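Local coordinates for encapsidation protein (Bacillus phage phi29, PDB 5HD9) that probably powers packaging of the phage genome into the empty prohead as the ATPase of the viral DNA packaging motor, at residues 8-20 with 177-189. Residues are numbered along the deposited sequence; the frame is centred on the assembly and turned at random.
Sequences KMLSYDRILNFVI and FNVYDDALIEIPD
The extended aliphatic chain of Lys8 passes obliquely across the rim of the Phe177 ring, Lys8 CE coming to 3.5 Å from Phe177 CE2. The next residue, Met9, places the CB of its selenomethionine side chain against OE1 of Glu186, and its backbone N is joined through a water to Glu186 OE2. That carboxylate is also held by Tyr4 and Arg176. Tyr12 meets Phe177, Val179 and Leu184. CD1 of Leu184 sits over the centre of its ring in a CH-pi contact, 4.1 Å from the centroid, Val179 CG2 comes to 3.3 Å from Tyr12 CE1, and the Phe177 ring lies obliquely to it, the planes at 37°.

Arg14, bent at chi2 (-45°), turns its guanidinium edge to the hairpin bend, where NE and NH2 both donate to Tyr180 O, NE the shorter at 2.8 Å. NH1 donates to Tyr12 O, also near the guanidinium plane, so three bonds fix the rotation of the group. From Leu16 the chain runs parallel to strand 183-186. Leu16 N reaches Asp182 O, Phe18 N bonds Leu184 O at 2.8 Å, Phe18 O receives Glu186 N, and Ile20 N closes the ladder on Glu186 O at 2.9 Å. Phe18 and Ile185 share the face covered by helix 162-167. Val19 CG1 packs tightly on Pro188 CG, 3.4 Å away, on the opposite face, whereas Ile20, back on the side of Phe18 and Ile185, sets CG1 against Ile187 CG1.

Strand 16-19, hydrogen-bonded on its other side to strand 149-153, leads directly into a probable Walker A P-loop, as expected of the central parallel sheet of an ASCE ATPase, here extended by the 177-186 hairpin.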
loop_
_atom_site.group_PDB
_atom_site.type_symbol
_atom_site.label_atom_id
_atom_site.label_comp_id
_atom_site.label_asym_id
_atom_site.label_seq_id
_atom_site.Cartn_x
_atom_site.Cartn_y
_atom_site.Cartn_z
ATOM N N LYS A 8 -13.367 6.388 -4.951
ATOM C CA LYS A 8 -13.173 7.834 -4.977
ATOM C C LYS A 8 -11.707 8.190 -4.769
ATOM O O LYS A 8 -11.170 9.045 -5.470
ATOM C CB LYS A 8 -14.033 8.534 -3.922
ATOM C CG LYS A 8 -13.934 10.053 -4.004
ATOM C CD LYS A 8 -15.173 10.745 -3.462
ATOM C CE LYS A 8 -14.892 12.204 -3.113
ATOM N NZ LYS A 8 -15.974 12.803 -2.279
HETATM N N MSE A 9 -11.064 7.528 -3.810
HETATM C CA MSE A 9 -9.643 7.740 -3.548
HETATM C C MSE A 9 -8.814 7.476 -4.802
HETATM O O MSE A 9 -7.953 8.276 -5.167
HETATM C CB MSE A 9 -9.167 6.838 -2.402
HETATM C CG MSE A 9 -7.698 7.016 -2.023
HETATM SE SE MSE A 9 -6.489 5.809 -2.985
HETATM C CE MSE A 9 -7.067 4.113 -2.207
ATOM N N LEU A 10 -9.091 6.356 -5.463
ATOM C CA LEU A 10 -8.350 5.958 -6.657
ATOM C C LEU A 10 -8.597 6.898 -7.833
ATOM O O LEU A 10 -7.716 7.097 -8.670
ATOM C CB LEU A 10 -8.722 4.528 -7.056
ATOM C CG LEU A 10 -8.233 3.425 -6.116
ATOM C CD1 LEU A 10 -9.007 2.138 -6.359
ATOM C CD2 LEU A 10 -6.742 3.193 -6.294
ATOM N N SER A 11 -9.797 7.471 -7.892
ATOM C CA SER A 11 -10.175 8.342 -9.002
ATOM C C SER A 11 -9.318 9.606 -9.058
ATOM O O SER A 11 -9.177 10.215 -10.117
ATOM C CB SER A 11 -11.656 8.721 -8.902
ATOM O OG SER A 11 -11.893 9.588 -7.809
ATOM N N TYR A 12 -8.750 10.003 -7.922
ATOM C CA TYR A 12 -7.871 11.168 -7.878
ATOM C C TYR A 12 -6.612 10.936 -8.705
ATOM O O TYR A 12 -5.978 11.885 -9.166
ATOM C CB TYR A 12 -7.486 11.508 -6.439
ATOM C CG TYR A 12 -8.534 12.298 -5.691
ATOM C CD1 TYR A 12 -8.562 13.683 -5.759
ATOM C CD2 TYR A 12 -9.496 11.660 -4.917
ATOM C CE1 TYR A 12 -9.511 14.412 -5.081
ATOM C CE2 TYR A 12 -10.452 12.382 -4.233
ATOM C CZ TYR A 12 -10.455 13.758 -4.318
ATOM O OH TYR A 12 -11.408 14.484 -3.643
ATOM N N ASP A 13 -6.249 9.669 -8.878
ATOM C CA ASP A 13 -5.149 9.300 -9.759
ATOM C C ASP A 13 -3.816 9.905 -9.297
ATOM O O ASP A 13 -2.982 10.281 -10.120
ATOM C CB ASP A 13 -5.469 9.745 -11.192
ATOM C CG ASP A 13 -5.002 8.749 -12.234
ATOM O OD1 ASP A 13 -4.008 8.036 -11.980
ATOM O OD2 ASP A 13 -5.635 8.681 -13.310
ATOM N N ARG A 14 -3.621 9.994 -7.983
ATOM C CA ARG A 14 -2.382 10.542 -7.430
ATOM C C ARG A 14 -1.340 9.438 -7.253
ATOM O O ARG A 14 -1.683 8.295 -6.956
ATOM C CB ARG A 14 -2.644 11.243 -6.088
ATOM C CG ARG A 14 -3.626 12.416 -6.160
ATOM C CD ARG A 14 -3.336 13.318 -7.357
ATOM N NE ARG A 14 -3.790 14.697 -7.166
ATOM C CZ ARG A 14 -4.884 15.233 -7.706
ATOM N NH1 ARG A 14 -5.692 14.520 -8.485
ATOM N NH2 ARG A 14 -5.174 16.504 -7.462
ATOM N N ILE A 15 -0.069 9.789 -7.438
ATOM C CA ILE A 15 1.023 8.822 -7.342
ATOM C C ILE A 15 1.230 8.365 -5.905
ATOM O O ILE A 15 1.614 7.219 -5.661
ATOM C CB ILE A 15 2.350 9.411 -7.875
ATOM C CG1 ILE A 15 2.219 9.793 -9.350
ATOM C CG2 ILE A 15 3.501 8.426 -7.692
ATOM C CD1 ILE A 15 1.958 8.639 -10.279
ATOM N N LEU A 16 0.982 9.271 -4.963
ATOM C CA LEU A 16 1.180 8.993 -3.543
ATOM C C LEU A 16 -0.131 9.199 -2.783
ATOM O O LEU A 16 -0.763 10.246 -2.892
ATOM C CB LEU A 16 2.288 9.891 -2.983
ATOM C CG LEU A 16 3.216 9.364 -1.885
ATOM C CD1 LEU A 16 3.783 7.986 -2.192
ATOM C CD2 LEU A 16 4.352 10.355 -1.681
ATOM N N ASN A 17 -0.542 8.182 -2.032
ATOM C CA ASN A 17 -1.811 8.207 -1.307
ATOM C C ASN A 17 -1.644 7.730 0.129
ATOM O O ASN A 17 -0.986 6.718 0.382
ATOM C CB ASN A 17 -2.855 7.336 -2.013
ATOM C CG ASN A 17 -3.061 7.724 -3.463
ATOM O OD1 ASN A 17 -3.938 8.527 -3.783
ATOM N ND2 ASN A 17 -2.261 7.147 -4.351
ATOM N N PHE A 18 -2.244 8.464 1.065
ATOM C CA PHE A 18 -2.211 8.104 2.479
ATOM C C PHE A 18 -3.631 7.984 3.028
ATOM O O PHE A 18 -4.351 8.974 3.116
ATOM C CB PHE A 18 -1.428 9.143 3.288
ATOM C CG PHE A 18 -0.070 9.459 2.724
ATOM C CD1 PHE A 18 0.095 10.495 1.821
ATOM C CD2 PHE A 18 1.042 8.728 3.104
ATOM C CE1 PHE A 18 1.341 10.793 1.302
ATOM C CE2 PHE A 18 2.291 9.021 2.586
ATOM C CZ PHE A 18 2.437 10.058 1.685
ATOM N N VAL A 19 -4.029 6.768 3.394
ATOM C CA VAL A 19 -5.327 6.538 4.021
ATOM C C VAL A 19 -5.108 6.270 5.505
ATOM O O VAL A 19 -4.470 5.280 5.875
ATOM C CB VAL A 19 -6.079 5.363 3.374
ATOM C CG1 VAL A 19 -7.520 5.324 3.861
ATOM C CG2 VAL A 19 -6.038 5.479 1.852
ATOM N N ILE A 20 -5.627 7.156 6.350
ATOM C CA ILE A 20 -5.315 7.125 7.776
ATOM C C ILE A 20 -6.571 7.163 8.639
ATOM O O ILE A 20 -7.669 7.440 8.154
ATOM C CB ILE A 20 -4.388 8.295 8.161
ATOM C CG1 ILE A 20 -5.085 9.642 7.931
ATOM C CG2 ILE A 20 -3.089 8.210 7.360
ATOM C CD1 ILE A 20 -4.268 10.842 8.373
ATOM N N PHE A 177 -11.082 14.140 2.380
ATOM C CA PHE A 177 -10.018 14.222 1.383
ATOM C C PHE A 177 -9.266 15.545 1.434
ATOM O O PHE A 177 -9.845 16.616 1.236
ATOM C CB PHE A 177 -10.584 14.023 -0.027
ATOM C CG PHE A 177 -11.093 12.635 -0.288
ATOM C CD1 PHE A 177 -10.213 11.600 -0.557
ATOM C CD2 PHE A 177 -12.451 12.366 -0.270
ATOM C CE1 PHE A 177 -10.677 10.323 -0.799
ATOM C CE2 PHE A 177 -12.920 11.087 -0.509
ATOM C CZ PHE A 177 -12.032 10.068 -0.776
ATOM N N ASN A 178 -7.973 15.451 1.719
ATOM C CA ASN A 178 -7.043 16.555 1.536
ATOM C C ASN A 178 -6.229 16.301 0.277
ATOM O O ASN A 178 -5.483 15.323 0.197
ATOM C CB ASN A 178 -6.127 16.709 2.749
ATOM C CG ASN A 178 -6.816 17.389 3.909
ATOM O OD1 ASN A 178 -6.696 18.599 4.093
ATOM N ND2 ASN A 178 -7.554 16.614 4.697
ATOM N N VAL A 179 -6.377 17.189 -0.699
ATOM C CA VAL A 179 -5.876 16.953 -2.046
ATOM C C VAL A 179 -4.693 17.853 -2.375
ATOM O O VAL A 179 -4.721 19.055 -2.115
ATOM C CB VAL A 179 -6.986 17.181 -3.098
ATOM C CG1 VAL A 179 -6.486 16.828 -4.497
ATOM C CG2 VAL A 179 -8.223 16.366 -2.750
ATOM N N TYR A 180 -3.659 17.254 -2.959
ATOM C CA TYR A 180 -2.473 17.980 -3.393
ATOM C C TYR A 180 -2.153 17.557 -4.824
ATOM O O TYR A 180 -2.789 16.646 -5.353
ATOM C CB TYR A 180 -1.304 17.706 -2.444
ATOM C CG TYR A 180 -1.694 17.831 -0.986
ATOM C CD1 TYR A 180 -2.235 16.752 -0.300
ATOM C CD2 TYR A 180 -1.539 19.030 -0.300
ATOM C CE1 TYR A 180 -2.605 16.859 1.026
ATOM C CE2 TYR A 180 -1.908 19.144 1.031
ATOM C CZ TYR A 180 -2.439 18.054 1.686
ATOM O OH TYR A 180 -2.808 18.156 3.009
ATOM N N ASP A 181 -1.184 18.215 -5.454
ATOM C CA ASP A 181 -0.921 17.978 -6.872
ATOM C C ASP A 181 -0.517 16.533 -7.161
ATOM O O ASP A 181 -1.021 15.926 -8.109
ATOM C CB ASP A 181 0.165 18.929 -7.383
ATOM C CG ASP A 181 -0.325 20.361 -7.519
ATOM O OD1 ASP A 181 -1.527 20.562 -7.808
ATOM O OD2 ASP A 181 0.494 21.287 -7.348
ATOM N N ASP A 182 0.379 15.987 -6.343
ATOM C CA ASP A 182 0.885 14.630 -6.557
ATOM C C ASP A 182 0.572 13.688 -5.401
ATOM O O ASP A 182 1.026 12.541 -5.394
ATOM C CB ASP A 182 2.397 14.657 -6.789
ATOM C CG ASP A 182 2.762 15.149 -8.169
ATOM O OD1 ASP A 182 2.486 14.423 -9.147
ATOM O OD2 ASP A 182 3.326 16.256 -8.276
ATOM N N ALA A 183 -0.206 14.161 -4.433
ATOM C CA ALA A 183 -0.514 13.349 -3.263
ATOM C C ALA A 183 -1.939 13.567 -2.762
ATOM O O ALA A 183 -2.584 14.562 -3.085
ATOM C CB ALA A 183 0.485 13.630 -2.151
ATOM N N LEU A 184 -2.407 12.616 -1.959
ATOM C CA LEU A 184 -3.769 12.614 -1.451
ATOM C C LEU A 184 -3.795 12.004 -0.052
ATOM O O LEU A 184 -3.163 10.978 0.191
ATOM C CB LEU A 184 -4.685 11.828 -2.397
ATOM C CG LEU A 184 -6.119 11.562 -1.938
ATOM C CD1 LEU A 184 -6.882 12.866 -1.819
ATOM C CD2 LEU A 184 -6.817 10.613 -2.899
ATOM N N ILE A 185 -4.512 12.647 0.865
ATOM C CA ILE A 185 -4.715 12.104 2.205
ATOM C C ILE A 185 -6.201 11.857 2.423
ATOM O O ILE A 185 -7.002 12.794 2.375
ATOM C CB ILE A 185 -4.174 13.052 3.303
ATOM C CG1 ILE A 185 -2.661 13.221 3.153
ATOM C CG2 ILE A 185 -4.503 12.510 4.701
ATOM C CD1 ILE A 185 -2.062 14.300 4.041
ATOM N N GLU A 186 -6.561 10.595 2.653
ATOM C CA GLU A 186 -7.943 10.230 2.937
ATOM C C GLU A 186 -8.110 9.841 4.400
ATOM O O GLU A 186 -7.317 9.077 4.941
ATOM C CB GLU A 186 -8.410 9.074 2.047
ATOM C CG GLU A 186 -9.904 8.775 2.197
ATOM C CD GLU A 186 -10.352 7.574 1.396
ATOM O OE1 GLU A 186 -9.486 6.758 1.014
ATOM O OE2 GLU A 186 -11.571 7.447 1.149
ATOM N N ILE A 187 -9.143 10.384 5.032
ATOM C CA ILE A 187 -9.535 9.968 6.372
ATOM C C ILE A 187 -10.939 9.378 6.281
ATOM O O ILE A 187 -11.929 10.098 6.399
ATOM C CB ILE A 187 -9.495 11.137 7.375
ATOM C CG1 ILE A 187 -8.072 11.694 7.465
ATOM C CG2 ILE A 187 -9.946 10.670 8.752
ATOM C CD1 ILE A 187 -7.964 13.031 8.160
ATOM N N PRO A 188 -11.031 8.061 6.039
ATOM C CA PRO A 188 -12.351 7.464 5.819
ATOM C C PRO A 188 -13.228 7.496 7.063
ATOM O O PRO A 188 -12.742 7.260 8.169
ATOM C CB PRO A 188 -12.031 6.016 5.425
ATOM C CG PRO A 188 -10.575 5.991 5.102
ATOM C CD PRO A 188 -9.954 7.063 5.928
ATOM N N ASP A 189 -14.507 7.792 6.867
ATOM C CA ASP A 189 -15.493 7.744 7.940
ATOM C C ASP A 189 -16.401 6.540 7.720
ATOM O O ASP A 189 -17.601 6.587 7.996
ATOM C CB ASP A 189 -16.309 9.041 7.981
ATOM C CG ASP A 189 -16.909 9.398 6.631
ATOM O OD1 ASP A 189 -17.880 8.733 6.212
ATOM O OD2 ASP A 189 -16.412 10.346 5.990
HETATM O O HOH W 1 -12.351 6.288 -1.266
HETATM O O HOH W 2 0.200 12.308 -8.963
#